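PDB 3B8X: pyridoxamine 5-phosphate-dependent dehydrase from Escherichia coli, which removes the C3'-hydroxyl group from GDP-4-keto-6-deoxy-D-mannose with a vitamin B6 cofactor, in the pathway to L-colitose of the O-antigen. Local coordinates for residues T12-D15 against L16-K19; N171-A175 against G176-L180; K225-K228 against V229-V232. The protein carries 1 engineered substitution. All blocks are in the same frame, centred on the assembly; numbering follows the deposited sequence.

Contact 1. Residues T12-D15 against L16-K19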
ATOM      1  N   THR B  12       3.812 -19.747 -12.788  1.00 10.97           N
ATOM      2  CA  THR B  12       3.676 -19.307 -14.181  1.00 19.34           C
ATOM      3  C   THR B  12       5.045 -18.839 -14.689  1.00  4.05           C
ATOM      4  O   THR B  12       5.157 -18.303 -15.782  1.00 14.96           O
ATOM      5  CB  THR B  12       2.755 -18.093 -14.265  1.00 10.36           C
ATOM      6  OG1 THR B  12       3.294 -17.074 -13.410  1.00 12.56           O
ATOM      7  CG2 THR B  12       1.409 -18.484 -13.784  1.00  7.94           C
ATOM      8  N   TRP B  13       6.092 -19.063 -13.888  1.00  7.11           N
ATOM      9  CA  TRP B  13       7.425 -18.635 -14.231  1.00 11.60           C
ATOM     10  C   TRP B  13       8.291 -19.749 -14.777  1.00 22.34           C
ATOM     11  O   TRP B  13       8.134 -20.936 -14.430  1.00 15.55           O
ATOM     12  CB  TRP B  13       8.181 -18.158 -12.997  1.00 15.59           C
ATOM     13  CG  TRP B  13       7.648 -16.942 -12.312  1.00  7.37           C
ATOM     14  CD1 TRP B  13       6.579 -16.189 -12.669  1.00 14.98           C
ATOM     15  CD2 TRP B  13       8.264 -16.275 -11.211  1.00  6.89           C
ATOM     16  NE1 TRP B  13       6.462 -15.102 -11.824  1.00 14.40           N
ATOM     17  CE2 TRP B  13       7.476 -15.155 -10.901  1.00  6.36           C
ATOM     18  CE3 TRP B  13       9.411 -16.529 -10.441  1.00  9.53           C
ATOM     19  CZ2 TRP B  13       7.745 -14.334  -9.790  1.00  2.93           C
ATOM     20  CZ3 TRP B  13       9.707 -15.693  -9.368  1.00 11.63           C
ATOM     21  CH2 TRP B  13       8.860 -14.608  -9.045  1.00 12.37           C
ATOM     22  N   ASP B  14       9.241 -19.314 -15.596  1.00 26.89           N
ATOM     23  CA  ASP B  14      10.293 -20.161 -16.133  1.00 33.91           C
ATOM     24  C   ASP B  14      11.610 -19.454 -15.987  1.00 34.10           C
ATOM     25  O   ASP B  14      11.734 -18.469 -15.248  1.00 22.98           O
ATOM     26  CB  ASP B  14      10.061 -20.802 -17.528  1.00 19.28           C
ATOM     27  CG  ASP B  14       9.960 -19.817 -18.677  1.00 16.77           C
ATOM     28  OD1 ASP B  14      10.288 -18.620 -18.520  1.00 24.94           O
ATOM     29  OD2 ASP B  14       9.511 -20.240 -19.776  1.00 33.40           O
ATOM     30  N   ASP B  15      12.608 -19.979 -16.673  1.00 28.78           N
ATOM     31  CA  ASP B  15      13.918 -19.383 -16.582  1.00 23.32           C
ATOM     32  C   ASP B  15      13.843 -17.884 -16.872  1.00 14.86           C
ATOM     33  O   ASP B  15      14.624 -17.122 -16.311  1.00 28.84           O
ATOM     34  CB  ASP B  15      14.908 -20.075 -17.534  1.00 41.60           C
ATOM     35  CG  ASP B  15      14.503 -19.940 -19.025  1.00 99.89           C
ATOM     36  OD1 ASP B  15      13.684 -20.758 -19.524  1.00 99.89           O
ATOM     37  OD2 ASP B  15      15.015 -19.021 -19.714  1.00 99.89           O
ATOM     38  N   LEU B  16      12.943 -17.457 -17.762  1.00 13.36           N
ATOM     39  CA  LEU B  16      12.865 -16.054 -18.156  1.00 18.00           C
ATOM     40  C   LEU B  16      12.547 -15.117 -17.013  1.00 31.75           C
ATOM     41  O   LEU B  16      13.098 -14.011 -16.941  1.00 21.77           O
ATOM     42  CB  LEU B  16      11.927 -15.809 -19.339  1.00 21.29           C
ATOM     43  CG  LEU B  16      12.326 -16.537 -20.632  1.00 36.23           C
ATOM     44  CD1 LEU B  16      11.392 -16.146 -21.760  1.00 30.41           C
ATOM     45  CD2 LEU B  16      13.771 -16.215 -20.995  1.00 24.70           C
ATOM     46  N   GLU B  17      11.669 -15.542 -16.114  1.00 19.67           N
ATOM     47  CA  GLU B  17      11.360 -14.677 -14.987  1.00 15.55           C
ATOM     48  C   GLU B  17      12.558 -14.581 -14.059  1.00 58.24           C
ATOM     49  O   GLU B  17      12.888 -13.515 -13.579  1.00 21.68           O
ATOM     50  CB  GLU B  17      10.086 -15.086 -14.278  1.00 12.81           C
ATOM     51  CG  GLU B  17       8.848 -14.647 -15.083  1.00 11.79           C
ATOM     52  CD  GLU B  17       8.548 -15.585 -16.234  1.00 16.76           C
ATOM     53  OE1 GLU B  17       9.150 -16.661 -16.289  1.00 12.60           O
ATOM     54  OE2 GLU B  17       7.713 -15.253 -17.094  1.00 14.03           O
ATOM     55  N   TYR B  18      13.268 -15.679 -13.879  1.00 22.25           N
ATOM     56  CA  TYR B  18      14.460 -15.687 -13.032  1.00 14.13           C
ATOM     57  C   TYR B  18      15.581 -14.877 -13.631  1.00 20.74           C
ATOM     58  O   TYR B  18      16.344 -14.232 -12.918  1.00 11.37           O
ATOM     59  CB  TYR B  18      14.900 -17.127 -12.834  1.00 30.82           C
ATOM     60  CG  TYR B  18      14.018 -17.811 -11.813  1.00 16.55           C
ATOM     61  CD1 TYR B  18      12.849 -18.499 -12.193  1.00 26.25           C
ATOM     62  CD2 TYR B  18      14.315 -17.697 -10.444  1.00 21.78           C
ATOM     63  CE1 TYR B  18      12.027 -19.069 -11.216  1.00 22.76           C
ATOM     64  CE2 TYR B  18      13.498 -18.239  -9.476  1.00 19.30           C
ATOM     65  CZ  TYR B  18      12.376 -18.955  -9.868  1.00 99.89           C
ATOM     66  OH  TYR B  18      11.598 -19.532  -8.889  1.00 31.06           O
ATOM     67  N   LYS B  19      15.664 -14.908 -14.953  1.00 14.54           N
ATOM     68  CA  LYS B  19      16.660 -14.121 -15.668  1.00  9.49           C
ATOM     69  C   LYS B  19      16.360 -12.627 -15.502  1.00  8.43           C
ATOM     70  O   LYS B  19      17.262 -11.786 -15.450  1.00 19.08           O
ATOM     71  CB  LYS B  19      16.689 -14.501 -17.168  1.00 29.92           C
ATOM     72  CG  LYS B  19      17.668 -15.640 -17.492  1.00 22.61           C
ATOM     73  CD  LYS B  19      17.163 -16.565 -18.592  1.00 99.89           C
ATOM     74  CE  LYS B  19      17.692 -17.988 -18.398  1.00 54.33           C
ATOM     75  NZ  LYS B  19      18.638 -18.406 -19.477  1.00 99.89           N
TER

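Contact 2. Residues N171-A175 against G176-L180. With NA (sodium ion), chain N.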
ATOM      1  N   ASN B 171     -16.709  -8.228 -27.073  1.00 25.04           N
ATOM      2  CA  ASN B 171     -16.795  -7.518 -28.339  1.00 20.78           C
ATOM      3  C   ASN B 171     -15.401  -7.051 -28.822  1.00 43.61           C
ATOM      4  O   ASN B 171     -15.256  -5.922 -29.267  1.00 28.26           O
ATOM      5  CB  ASN B 171     -17.751  -6.313 -28.220  1.00 99.89           C
ATOM      6  CG  ASN B 171     -19.234  -6.713 -28.256  1.00 33.80           C
ATOM      7  OD1 ASN B 171     -19.581  -7.898 -28.214  1.00 99.89           O
ATOM      8  ND2 ASN B 171     -20.110  -5.715 -28.319  1.00 99.89           N
ATOM      9  N   ASN B 172     -14.386  -7.913 -28.785  1.00 26.14           N
ATOM     10  CA  ASN B 172     -13.056  -7.521 -29.265  1.00 99.89           C
ATOM     11  C   ASN B 172     -12.367  -6.426 -28.431  1.00 59.88           C
ATOM     12  O   ASN B 172     -11.300  -5.925 -28.803  1.00 44.79           O
ATOM     13  CB  ASN B 172     -13.148  -7.071 -30.727  1.00 97.16           C
ATOM     14  CG  ASN B 172     -12.600  -8.098 -31.693  1.00 99.89           C
ATOM     15  OD1 ASN B 172     -11.655  -7.821 -32.436  1.00 99.89           O
ATOM     16  ND2 ASN B 172     -13.199  -9.289 -31.700  1.00 82.04           N
ATOM     17  N   LYS B 173     -12.985  -6.033 -27.321  1.00 27.97           N
ATOM     18  CA  LYS B 173     -12.403  -5.009 -26.445  1.00 18.01           C
ATOM     19  C   LYS B 173     -11.909  -5.702 -25.162  1.00 15.54           C
ATOM     20  O   LYS B 173     -12.635  -6.495 -24.569  1.00 16.63           O
ATOM     21  CB  LYS B 173     -13.470  -3.975 -26.096  1.00 20.11           C
ATOM     22  CG  LYS B 173     -12.945  -2.839 -25.277  1.00 42.63           C
ATOM     23  CD  LYS B 173     -13.754  -1.582 -25.482  1.00 26.82           C
ATOM     24  CE  LYS B 173     -13.143  -0.428 -24.675  1.00 20.33           C
ATOM     25  NZ  LYS B 173     -11.778  -0.106 -25.224  1.00 26.43           N
ATOM     26  N   CYS B 174     -10.698  -5.415 -24.721  1.00 16.54           N
ATOM     27  CA  CYS B 174     -10.202  -6.094 -23.522  1.00 15.32           C
ATOM     28  C   CYS B 174     -10.850  -5.675 -22.234  1.00 23.38           C
ATOM     29  O   CYS B 174     -10.846  -4.497 -21.928  1.00 19.21           O
ATOM     30  CB  CYS B 174      -8.732  -5.777 -23.318  1.00  9.35           C
ATOM     31  SG  CYS B 174      -7.729  -6.553 -24.573  1.00 19.78           S
ATOM     32  N   ALA B 175     -11.223  -6.632 -21.393  1.00  9.28           N
ATOM     33  CA  ALA B 175     -11.777  -6.268 -20.060  1.00  7.40           C
ATOM     34  C   ALA B 175     -10.786  -5.322 -19.406  1.00  7.75           C
ATOM     35  O   ALA B 175      -9.585  -5.444 -19.670  1.00 13.29           O
ATOM     36  CB  ALA B 175     -11.987  -7.500 -19.202  1.00 14.88           C
ATOM     37  N   GLY B 176     -11.276  -4.408 -18.562  1.00  4.91           N
ATOM     38  CA  GLY B 176     -10.433  -3.411 -17.915  1.00  9.12           C
ATOM     39  C   GLY B 176     -10.409  -2.100 -18.715  1.00 31.49           C
ATOM     40  O   GLY B 176     -10.057  -1.035 -18.195  1.00 18.03           O
ATOM     41  N   THR B 177     -10.731  -2.171 -19.997  1.00 13.87           N
ATOM     42  CA  THR B 177     -10.668  -0.959 -20.806  1.00 12.78           C
ATOM     43  C   THR B 177     -11.987  -0.271 -21.144  1.00 13.92           C
ATOM     44  O   THR B 177     -12.022   0.750 -21.843  1.00 26.78           O
ATOM     45  CB  THR B 177      -9.884  -1.192 -22.100  1.00 12.16           C
ATOM     46  OG1 THR B 177     -10.683  -2.013 -22.966  1.00 14.55           O
ATOM     47  CG2 THR B 177      -8.534  -1.889 -21.784  1.00 13.89           C
ATOM     48  N   PHE B 178     -13.080  -0.814 -20.648  1.00 14.56           N
ATOM     49  CA  PHE B 178     -14.369  -0.187 -20.914  1.00 20.55           C
ATOM     50  C   PHE B 178     -14.597   1.047 -20.028  1.00 27.44           C
ATOM     51  O   PHE B 178     -15.141   2.059 -20.476  1.00 16.93           O
ATOM     52  CB  PHE B 178     -15.446  -1.222 -20.669  1.00  8.11           C
ATOM     53  CG  PHE B 178     -15.392  -2.379 -21.645  1.00 13.48           C
ATOM     54  CD1 PHE B 178     -14.539  -3.480 -21.426  1.00  7.26           C
ATOM     55  CD2 PHE B 178     -16.175  -2.373 -22.788  1.00 20.51           C
ATOM     56  CE1 PHE B 178     -14.507  -4.531 -22.306  1.00 25.93           C
ATOM     57  CE2 PHE B 178     -16.108  -3.432 -23.682  1.00  7.27           C
ATOM     58  CZ  PHE B 178     -15.331  -4.528 -23.410  1.00 12.70           C
ATOM     59  N   GLY B 179     -14.131   0.954 -18.786  1.00 29.44           N
ATOM     60  CA  GLY B 179     -14.264   1.991 -17.780  1.00 16.16           C
ATOM     61  C   GLY B 179     -13.355   3.203 -17.985  1.00 21.94           C
ATOM     62  O   GLY B 179     -12.428   3.201 -18.814  1.00 20.61           O
ATOM     63  N   LEU B 180     -13.646   4.251 -17.232  1.00 15.63           N
ATOM     64  CA  LEU B 180     -12.781   5.428 -17.219  1.00 12.02           C
ATOM     65  C   LEU B 180     -11.413   4.935 -16.702  1.00 18.63           C
ATOM     66  O   LEU B 180     -10.333   5.395 -17.128  1.00 17.74           O
ATOM     67  CB  LEU B 180     -13.367   6.444 -16.238  1.00 15.86           C
ATOM     68  CG  LEU B 180     -12.370   7.511 -15.827  1.00 17.10           C
ATOM     69  CD1 LEU B 180     -11.981   8.366 -17.050  1.00 11.77           C
ATOM     70  CD2 LEU B 180     -12.971   8.345 -14.706  1.00 16.20           C
TER
HETATM   71 NA    NA N 670     -10.700   2.675 -22.694  1.00 27.19          NA
HETATM   72  O   HOH W   1      -9.336   1.451 -24.574  1.00 29.97           O
HETATM   73  O   HOH W   2      -9.113  -3.284 -25.805  1.00 21.32           O
HETATM   74  O   HOH W   3     -11.968   4.157 -21.104  1.00 27.83           O
HETATM   75  O   HOH W   4     -12.723   3.423 -23.991  1.00 42.19           O
HETATM   76  O   HOH W   5      -8.751   2.304 -20.832  1.00 17.91           O

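Contact 3. Residues K225-K228 against V229-V232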
ATOM      1  N   LYS B 225       7.456  17.578 -16.912  1.00 20.49           N
ATOM      2  CA  LYS B 225       7.550  19.024 -16.695  1.00 29.17           C
ATOM      3  C   LYS B 225       6.220  19.744 -16.889  1.00 16.67           C
ATOM      4  O   LYS B 225       5.831  20.624 -16.129  1.00 15.00           O
ATOM      5  CB  LYS B 225       8.615  19.617 -17.604  1.00 26.39           C
ATOM      6  CG  LYS B 225       8.870  21.079 -17.342  1.00 22.33           C
ATOM      7  CD  LYS B 225      10.178  21.278 -16.638  1.00 91.90           C
ATOM      8  CE  LYS B 225      10.654  22.674 -16.934  1.00 27.53           C
ATOM      9  NZ  LYS B 225       9.501  23.625 -17.115  1.00 44.87           N
ATOM     10  N   LYS B 226       5.506  19.358 -17.929  1.00 21.73           N
ATOM     11  CA  LYS B 226       4.191  19.912 -18.146  1.00 17.14           C
ATOM     12  C   LYS B 226       3.293  18.747 -17.754  1.00 42.12           C
ATOM     13  O   LYS B 226       3.445  17.654 -18.291  1.00 19.83           O
ATOM     14  CB  LYS B 226       3.972  20.224 -19.637  1.00 33.74           C
ATOM     15  CG  LYS B 226       5.220  20.590 -20.422  1.00 49.83           C
ATOM     16  CD  LYS B 226       4.906  21.613 -21.513  1.00 99.89           C
ATOM     17  CE  LYS B 226       5.851  21.470 -22.702  1.00 99.89           C
ATOM     18  NZ  LYS B 226       5.258  22.015 -23.961  1.00 99.89           N
ATOM     19  N   ASN B 227       2.382  18.948 -16.814  1.00 15.30           N
ATOM     20  CA  ASN B 227       1.536  17.832 -16.388  1.00 23.59           C
ATOM     21  C   ASN B 227       0.230  18.410 -15.927  1.00 30.97           C
ATOM     22  O   ASN B 227       0.158  19.582 -15.594  1.00 13.20           O
ATOM     23  CB  ASN B 227       2.189  17.072 -15.222  1.00 16.30           C
ATOM     24  CG  ASN B 227       2.300  17.921 -13.989  1.00 13.77           C
ATOM     25  OD1 ASN B 227       1.320  18.115 -13.258  1.00 27.24           O
ATOM     26  ND2 ASN B 227       3.451  18.575 -13.843  1.00  7.17           N
ATOM     27  N   LYS B 228      -0.796  17.578 -15.878  1.00 12.74           N
ATOM     28  CA  LYS B 228      -2.119  18.047 -15.476  1.00  9.48           C
ATOM     29  C   LYS B 228      -2.290  18.344 -14.012  1.00 16.79           C
ATOM     30  O   LYS B 228      -3.367  18.796 -13.593  1.00 18.77           O
ATOM     31  CB  LYS B 228      -3.136  16.969 -15.854  1.00 11.30           C
ATOM     32  CG  LYS B 228      -3.410  16.835 -17.364  1.00 26.18           C
ATOM     33  CD  LYS B 228      -2.370  17.507 -18.246  1.00 99.89           C
ATOM     34  CE  LYS B 228      -2.908  17.696 -19.664  1.00 87.58           C
ATOM     35  NZ  LYS B 228      -3.099  19.133 -20.022  1.00 99.89           N
ATOM     36  N   VAL B 229      -1.288  18.033 -13.200  1.00 16.16           N
ATOM     37  CA  VAL B 229      -1.511  18.214 -11.777  1.00 12.21           C
ATOM     38  C   VAL B 229      -1.008  19.553 -11.329  1.00 10.19           C
ATOM     39  O   VAL B 229      -1.666  20.251 -10.563  1.00 23.56           O
ATOM     40  CB  VAL B 229      -0.821  17.094 -10.867  1.00  7.79           C
ATOM     41  CG1 VAL B 229      -1.141  17.356  -9.403  1.00  7.94           C
ATOM     42  CG2 VAL B 229      -1.316  15.675 -11.286  1.00  8.61           C
ATOM     43  N   THR B 230       0.201  19.883 -11.747  1.00 14.30           N
ATOM     44  CA  THR B 230       0.770  21.134 -11.294  1.00 14.20           C
ATOM     45  C   THR B 230       0.982  22.054 -12.488  1.00 24.32           C
ATOM     46  O   THR B 230       1.474  23.172 -12.346  1.00 25.88           O
ATOM     47  CB  THR B 230       2.126  20.884 -10.634  1.00 13.39           C
ATOM     48  OG1 THR B 230       3.048  20.515 -11.663  1.00 23.36           O
ATOM     49  CG2 THR B 230       2.015  19.754  -9.594  1.00 22.79           C
ATOM     50  N   GLY B 231       0.564  21.598 -13.665  1.00 19.33           N
ATOM     51  CA  GLY B 231       0.658  22.450 -14.825  1.00 19.91           C
ATOM     52  C   GLY B 231       2.062  22.468 -15.357  1.00 16.20           C
ATOM     53  O   GLY B 231       2.372  21.785 -16.342  1.00 24.30           O
ATOM     54  N   VAL B 232       2.920  23.264 -14.730  1.00 31.26           N
ATOM     55  CA  VAL B 232       4.301  23.316 -15.195  1.00 17.62           C
ATOM     56  C   VAL B 232       5.308  23.217 -14.070  1.00 15.10           C
ATOM     57  O   VAL B 232       5.268  24.021 -13.144  1.00 15.91           O
ATOM     58  CB  VAL B 232       4.582  24.552 -16.086  1.00 27.86           C
ATOM     59  CG1 VAL B 232       6.066  24.553 -16.526  1.00 10.21           C
ATOM     60  CG2 VAL B 232       3.684  24.501 -17.308  1.00 26.02           C
TER

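Contact 1. Residues T12-D15 against L16-K19
Glu17 OE1 takes the backbone N-H of Asp14 in a bond of 2.7 Å that is almost straight (178° at the hydrogen). The donor comes from the anti side of the carboxylate, tilted out of its plane. Glu17 reaches back this far because its chain folds at chi2 (80°). The side chain of Asp14 caps the first turn: its OD1 accepts from Leu16 N at 3.0 Å, with the N-H above the carboxylate plane. These two side-chain bonds make the capping box, with Asp14 as the N-cap of helix 15-27. Beside it, Glu17 N makes a weak backbone bond to Asp14 O at 3.1 Å. The box brings two acids close, Asp14 OD1 and Glu17 OE1 being 3.2 Å apart. Lys267 forms a salt bridge with each of the two carboxylates and probably offsets their repulsion. Trp13 lies beside the box. Glu17 CB sits over its five-membered ring in a CH-pi contact, 3.8 Å from the centroid. Farther along, the edge of the six-membered ring meets the face of Tyr18 in a T-shaped stack, centroids 5.5 Å apart and planes at 80°. Trp13 NE1 bonds to Ala193 O, and its ring also meets Phe30 of the second subunit. On the outer side, Asp15 OD2 and Lys19 NZ make a long salt bridge of 3.7 Å.

Contact 2. Residues N171-A175 against G176-L180
Thr177 OG1 and Cys174 O lie 2.7 Å apart, and the hydroxyl is the donor. It meets the carbonyl oxygen on a lone pair, in the carbonyl plane. The same oxygen accepts from Thr177 N at 3.0 Å, so one residue grips it twice. The hydroxyl reaches Cys174 O because OG1 stands between the backbone N and the carbonyl carbon of Thr177 (chi1 72°). It spends its proton on Cys174 O and accepts from Lys173 NZ at 3.2 Å. Water 2 takes the N-H of Cys174 at 2.9 Å and makes a weak bond to the same hydroxyl. The backbone bond closes a type II beta turn from Cys174 to Thr177, which leads the chain out of strand 173-174. Gly176 takes the turn's third position with a positive phi (94°), a conformation that glycine adopts readily. Glu160 takes the N-H groups of Gly176, Phe178 and Gly179. Lys173 runs extended as far as CE and bends at its last torsion, which brings NZ to Thr177 OG1. Its CG lies over one face of the Phe178 ring, 3.7 Å from the centroid, as a CH-pi contact. Phe144 stacks on Phe178 as well. Thr177 O binds a sodium ion at 2.5 Å, and Asp203 is its other protein ligand. The ion's waters tie back to the loop: water 1 accepts from Lys173 NZ at 3.0 Å, and water 3 donates to Gly179 O.

Contact 3. Residues K225-K228 against V229-V232
This is a tight beta hairpin, made by the short strands 226-227 and 231-232 and the turn between them. It forms a small two-stranded antiparallel sheet of its own, its centre about 30 Å from the centre of the chain. Asn227 and Gly231 are the hydrogen-bonded pair. Asn227 N donates to Gly231 O at 2.9 Å. The return bond from Gly231 N to Asn227 O is short but bent (123°), and so weak. Lys226 and Val232 form the next, non-hydrogen-bonded pair, where Lys226 CA makes a CA-H...O contact with Gly231 O. One residue farther from the turn, Lys225 O receives a similar contact from Val232 CA.

The turn is organised by the side chain of Asn227. Its CG lies between the backbone N and the carbonyl carbon (chi1 65°), which turns the amide in over the bend. OD1 accepts from two successive backbone N-H groups. Thr230 N reaches it at 2.6 Å and nearly straight (169°). Val229 N is also 2.6 Å away and meets a lone pair in the carbonyl plane; this bond makes an Asx turn. ND2 donates to Thr230 OG1 at 2.9 Å, with the hydroxyl close to the amide plane. A second donation from ND2 goes to Pro224 O. Lys228 N bonds to His209 of helix 205-214, and Val229 O accepts from Lys73, so the hairpin is tied to its surroundings at the turn.

With bonds at both ends, the Asn227 amide is probably held against flipping, since a flip would set ND2 against the N-H groups of the turn. The buried side chain thus adds three bonds to a hairpin that has one sound and one weak backbone bond.

In the fold
All three contacts are local, each within one unbroken run of chain, and none touches another. No two share a helix or strand, and all are partly buried. Contact 2 lies deepest, its centre about 13 Å from the chain centre, and runs from strand 173-174 into the loop before strand 181-185 of the large mixed sheet. Contact 1 begins helix 15-27 and reaches the second subunit. Contact 3 is the most peripheral, in a separate hairpin. Contact 1 relies on carboxylates and aromatic rings. Contact 2 joins a beta turn, a hydroxyl and a lysine beside a sodium site. In contact 3 strand bonds are joined by an uncharged amide.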